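Local coordinates for hypothetical protein (Catenulispora acidiphila, PDB 4H3U) that is of unknown function but has the ketosteroid isomerase-like fold of SnoaL-like proteins and may take part in trimethylamine metabolism, at residues P28-A33 against G47-A52; T32-A37 against V118-L123. All coordinates share one frame; numbering follows the deposited sequence.

How the interactions relate
Both interactions hang on helix 29-39 and share Thr32 and Ala33, with centres 11 Å apart. Interaction 1 lies near the surface, where the first turn of the helix meets the turn that leads into strand 50-51. Interaction 2 is buried, its centre about 6 Å from that of the chain, where Trp34 reaches strand 116-127 on the side where relatives of this fold commonly hold their pocket. They touch directly: Leu49 CD1 packs 3.8 Å from Trp34 CA, so the leucine at the heart of interaction 1 also lies against the root of the tryptophan that carries interaction 2. The side chain of Met120 in interaction 2 is about 9 Å from a bound cadmium ion.

Interaction 1 of 2, residues P28-A33 against G47-A52; sequences PEIVTA and GTLFAA
Ile30 and Ala33, on the first turns of helix 29-39, meet Leu49 in the type I beta turn Gly47-Phe50, which joins the short helix 43-47 to strand 50-51 of this ketosteroid isomerase-like fold. The contact is small, made by apolar side chains with one methyl against a backbone carbonyl; it buries 129 Å² over both sides, and Leu49 is the sole residue of 47-52 that touches the helix segment. Its two methyl groups divide the work. CD2 sits beside both helix residues, 4.0 Å from Ile30 CD1 and 4.1 Å from Ala33 CB, whereas CD1 reaches the backbone and lies 4.1 Å from Ala33 C. Ile30 takes part through its far end alone: CG1 is swung opposite the backbone N (chi1 -169°), and this torsion together with chi2 (58°) brings CD1 up to Leu49, the two side chains running past each other in opposite directions. Ala33, one helical turn on, has its CB pointed toward the turn. The turn itself closes through the bond from Phe50 N to Gly47 O, 3.0 Å long. Backbone bonds from Leu49 and Ala51 to Ile131 fasten this corner to strand 130-138, and Ile30 also rests on Ile131. Helix and turn thus share a neighbour on the sheet, while their backbones stay well apart: the nearest CA atoms, those of Ile30 and Leu49, are 8.0 Å from each other.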
loop_
_atom_site.group_PDB
_atom_site.type_symbol
_atom_site.label_atom_id
_atom_site.label_comp_id
_atom_site.label_asym_id
_atom_site.label_seq_id
_atom_site.Cartn_x
_atom_site.Cartn_y
_atom_site.Cartn_z
ATOM N N PRO A 28 3.044 18.817 -1.828
ATOM C CA PRO A 28 2.513 19.357 -3.088
ATOM C C PRO A 28 1.058 19.814 -2.922
ATOM O O PRO A 28 0.274 19.122 -2.248
ATOM C CB PRO A 28 2.638 18.173 -4.047
ATOM C CG PRO A 28 3.792 17.409 -3.493
ATOM C CD PRO A 28 3.690 17.508 -2.007
ATOM N N GLU A 29 0.661 20.878 -3.601
ATOM C CA GLU A 29 -0.710 21.331 -3.506
ATOM C C GLU A 29 -1.715 20.238 -3.944
ATOM O O GLU A 29 -2.802 20.194 -3.407
ATOM C CB GLU A 29 -0.860 22.652 -4.280
ATOM C CG GLU A 29 -0.007 23.775 -3.640
ATOM C CD GLU A 29 -0.439 24.163 -2.208
ATOM O OE1 GLU A 29 -1.655 24.343 -1.931
ATOM O OE2 GLU A 29 0.456 24.354 -1.342
ATOM N N ILE A 30 -1.346 19.434 -4.947
ATOM C CA ILE A 30 -2.241 18.389 -5.422
ATOM C C ILE A 30 -2.569 17.394 -4.303
ATOM O O ILE A 30 -3.687 16.857 -4.245
ATOM C CB ILE A 30 -1.684 17.675 -6.685
ATOM C CG1 ILE A 30 -2.743 16.786 -7.328
ATOM C CG2 ILE A 30 -0.458 16.841 -6.388
ATOM C CD1 ILE A 30 -4.005 17.477 -7.746
ATOM N N VAL A 31 -1.599 17.154 -3.412
ATOM C CA VAL A 31 -1.812 16.274 -2.270
ATOM C C VAL A 31 -2.818 16.900 -1.299
ATOM O O VAL A 31 -3.738 16.235 -0.817
ATOM C CB VAL A 31 -0.516 15.910 -1.609
ATOM C CG1 VAL A 31 -0.723 15.087 -0.366
ATOM C CG2 VAL A 31 0.379 15.148 -2.611
ATOM N N THR A 32 -2.619 18.180 -0.987
ATOM C CA THR A 32 -3.543 18.877 -0.094
ATOM C C THR A 32 -4.954 18.880 -0.705
ATOM O O THR A 32 -5.931 18.664 0.016
ATOM C CB THR A 32 -3.013 20.297 0.163
ATOM O OG1 THR A 32 -1.701 20.171 0.697
ATOM C CG2 THR A 32 -3.911 21.079 1.072
ATOM N N ALA A 33 -5.062 19.091 -2.017
ATOM C CA ALA A 33 -6.343 19.120 -2.693
ATOM C C ALA A 33 -7.021 17.752 -2.655
ATOM O O ALA A 33 -8.222 17.630 -2.453
ATOM C CB ALA A 33 -6.222 19.597 -4.122
ATOM N N GLY A 47 -13.169 14.135 -8.411
ATOM C CA GLY A 47 -13.080 13.886 -9.828
ATOM C C GLY A 47 -12.410 14.963 -10.654
ATOM O O GLY A 47 -11.634 14.662 -11.600
ATOM N N THR A 48 -12.645 16.224 -10.334
ATOM C CA THR A 48 -12.100 17.317 -11.122
ATOM C C THR A 48 -10.574 17.336 -11.153
ATOM O O THR A 48 -9.978 17.964 -12.039
ATOM C CB THR A 48 -12.681 18.671 -10.649
ATOM O OG1 THR A 48 -12.503 19.610 -11.700
ATOM C CG2 THR A 48 -12.044 19.152 -9.375
ATOM N N LEU A 49 -9.920 16.692 -10.202
ATOM C CA LEU A 49 -8.464 16.636 -10.174
ATOM C C LEU A 49 -7.854 15.731 -11.232
ATOM O O LEU A 49 -6.652 15.787 -11.449
ATOM C CB LEU A 49 -7.998 16.125 -8.803
ATOM C CG LEU A 49 -8.452 16.940 -7.600
ATOM C CD1 LEU A 49 -8.022 16.273 -6.314
ATOM C CD2 LEU A 49 -7.948 18.387 -7.694
ATOM N N PHE A 50 -8.658 14.890 -11.878
ATOM C CA PHE A 50 -8.187 13.849 -12.765
ATOM C C PHE A 50 -8.355 14.139 -14.245
ATOM O O PHE A 50 -9.271 14.802 -14.702
ATOM C CB PHE A 50 -8.942 12.529 -12.451
ATOM C CG PHE A 50 -8.497 11.900 -11.158
ATOM C CD1 PHE A 50 -7.612 10.834 -11.152
ATOM C CD2 PHE A 50 -8.956 12.392 -9.937
ATOM C CE1 PHE A 50 -7.179 10.285 -9.974
ATOM C CE2 PHE A 50 -8.492 11.850 -8.755
ATOM C CZ PHE A 50 -7.601 10.804 -8.778
ATOM N N ALA A 51 -7.394 13.594 -15.010
ATOM C CA ALA A 51 -7.429 13.627 -16.450
ATOM C C ALA A 51 -8.670 12.926 -16.966
ATOM O O ALA A 51 -9.251 12.061 -16.290
ATOM C CB ALA A 51 -6.189 12.963 -17.032
ATOM N N ALA A 52 -9.024 13.179 -18.225
ATOM C CA ALA A 52 -10.206 12.612 -18.802
ATOM C C ALA A 52 -10.171 11.093 -18.812
ATOM O O ALA A 52 -11.214 10.447 -18.662
ATOM C CB ALA A 52 -10.426 13.133 -20.208
#

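Interaction 2 of 2, residues T32-A37 against V118-L123; sequences TAWAAA and VPMATL
The Trp34 indole meets Thr122 and the selenomethionine Met120 obliquely, neither squarely over a face nor squarely at an edge, and it does so mainly with its six-membered ring. Thr122 packs at the CZ2-CH2 end of that ring: OG1 is 3.4 Å from Trp34 CZ2, and CG2 comes within 3.7 Å of the same carbon. In the conformer given here, one of two, the methyl CE of Met120 approaches the next ring atom, Trp34 CH2, at 4.0 Å. Trp34 also forms a T-shaped (edge-to-face) pair with Trp38. Here a helix packs on the inner face of the curved mixed sheet of a ketosteroid isomerase-like (SnoaL-like) fold, an interior that in relatives commonly holds the pocket. The indole leaves helix 29-39 with CG opposite its backbone N (chi1 170°), which aims it at strand 116-127, while Met120 and Thr122, two residues apart on one face of the strand, come to meet it from the opposite direction. In that same conformer Met120 bends at chi3 (48°), which appears to turn its methyl to the ring. Ala121 between them points the other way and packs on Tyr137 of the second subunit.

The polar atoms find partners on the neighbouring strand 130-138: Thr122 OG1 is hydrogen-bonded to Asp136 OD1, and Trp34 NE1 makes a weak bond to Asp134 OD2. The labour is thus divided: indole carbons and threonine meet by packing alone, while the two carboxylates take up their polar atoms.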
loop_
_atom_site.group_PDB
_atom_site.type_symbol
_atom_site.label_atom_id
_atom_site.label_comp_id
_atom_site.label_asym_id
_atom_site.label_seq_id
_atom_site.Cartn_x
_atom_site.Cartn_y
_atom_site.Cartn_z
ATOM N N THR A 32 -2.619 18.180 -0.987
ATOM C CA THR A 32 -3.543 18.877 -0.094
ATOM C C THR A 32 -4.954 18.880 -0.705
ATOM O O THR A 32 -5.931 18.664 0.016
ATOM C CB THR A 32 -3.013 20.297 0.163
ATOM O OG1 THR A 32 -1.701 20.171 0.697
ATOM C CG2 THR A 32 -3.911 21.079 1.072
ATOM N N ALA A 33 -5.062 19.091 -2.017
ATOM C CA ALA A 33 -6.343 19.120 -2.693
ATOM C C ALA A 33 -7.021 17.752 -2.655
ATOM O O ALA A 33 -8.222 17.630 -2.453
ATOM C CB ALA A 33 -6.222 19.597 -4.122
ATOM N N TRP A 34 -6.238 16.702 -2.866
ATOM C CA TRP A 34 -6.741 15.317 -2.831
ATOM C C TRP A 34 -7.294 14.980 -1.437
ATOM O O TRP A 34 -8.387 14.428 -1.317
ATOM C CB TRP A 34 -5.605 14.400 -3.281
ATOM C CG TRP A 34 -5.819 12.926 -3.091
ATOM C CD1 TRP A 34 -6.315 12.030 -4.010
ATOM C CD2 TRP A 34 -5.440 12.139 -1.940
ATOM N NE1 TRP A 34 -6.310 10.762 -3.477
ATOM C CE2 TRP A 34 -5.732 10.798 -2.239
ATOM C CE3 TRP A 34 -4.818 12.430 -0.733
ATOM C CZ2 TRP A 34 -5.447 9.775 -1.363
ATOM C CZ3 TRP A 34 -4.524 11.404 0.134
ATOM C CH2 TRP A 34 -4.844 10.092 -0.184
ATOM N N ALA A 35 -6.532 15.335 -0.405
ATOM C CA ALA A 35 -6.996 15.080 0.967
ATOM C C ALA A 35 -8.255 15.862 1.307
ATOM O O ALA A 35 -9.179 15.322 1.944
ATOM C CB ALA A 35 -5.914 15.345 1.982
ATOM N N ALA A 36 -8.314 17.119 0.858
ATOM C CA ALA A 36 -9.475 17.954 1.124
ATOM C C ALA A 36 -10.704 17.394 0.382
ATOM O O ALA A 36 -11.827 17.439 0.899
ATOM C CB ALA A 36 -9.214 19.391 0.734
ATOM N N ALA A 37 -10.504 16.870 -0.819
ATOM C CA ALA A 37 -11.593 16.287 -1.598
ATOM C C ALA A 37 -12.124 15.032 -0.900
ATOM O O ALA A 37 -13.323 14.839 -0.731
ATOM C CB ALA A 37 -11.122 15.982 -3.008
ATOM N N VAL A 118 -6.531 3.968 9.641
ATOM C CA VAL A 118 -5.395 3.159 9.236
ATOM C C VAL A 118 -4.427 3.989 8.402
ATOM O O VAL A 118 -4.834 4.907 7.673
ATOM C CB VAL A 118 -5.837 1.939 8.404
ATOM C CG1 VAL A 118 -6.668 0.951 9.241
ATOM C CG2 VAL A 118 -6.607 2.310 7.128
ATOM N N PRO A 119 -3.144 3.609 8.402
ATOM C CA PRO A 119 -2.212 4.233 7.467
ATOM C C PRO A 119 -2.532 3.787 6.024
ATOM O O PRO A 119 -2.862 2.637 5.761
ATOM C CB PRO A 119 -0.842 3.715 7.917
ATOM C CG PRO A 119 -1.134 2.428 8.625
ATOM C CD PRO A 119 -2.480 2.620 9.265
HETATM N N MSE A 120 -2.309 4.681 5.083
HETATM C CA MSE A 120 -2.534 4.381 3.693
HETATM C C MSE A 120 -1.369 4.928 2.936
HETATM O O MSE A 120 -0.721 5.895 3.359
HETATM C CB MSE A 120 -3.865 5.001 3.245
HETATM C CG MSE A 120 -4.316 4.647 1.808
HETATM SE SE MSE A 120 -6.179 5.228 1.425
HETATM C CE MSE A 120 -5.774 7.006 2.172
ATOM N N ALA A 121 -1.066 4.221 1.852
ATOM C CA ALA A 121 -0.044 4.670 0.865
ATOM C C ALA A 121 -0.798 4.930 -0.423
ATOM O O ALA A 121 -1.458 4.028 -0.961
ATOM C CB ALA A 121 1.051 3.614 0.687
ATOM N N THR A 122 -0.671 6.135 -0.963
ATOM C CA THR A 122 -1.263 6.489 -2.229
ATOM C C THR A 122 -0.176 6.945 -3.193
ATOM O O THR A 122 0.689 7.768 -2.875
ATOM C CB THR A 122 -2.327 7.582 -2.057
ATOM O OG1 THR A 122 -3.428 7.026 -1.320
ATOM C CG2 THR A 122 -2.809 8.169 -3.382
ATOM N N LEU A 123 -0.202 6.339 -4.364
ATOM C CA LEU A 123 0.767 6.646 -5.437
ATOM C C LEU A 123 0.022 7.397 -6.514
ATOM O O LEU A 123 -0.912 6.848 -7.132
ATOM C CB LEU A 123 1.346 5.360 -6.007
ATOM C CG LEU A 123 1.935 4.384 -4.992
ATOM C CD1 LEU A 123 2.617 3.223 -5.679
ATOM C CD2 LEU A 123 2.868 5.011 -3.986
#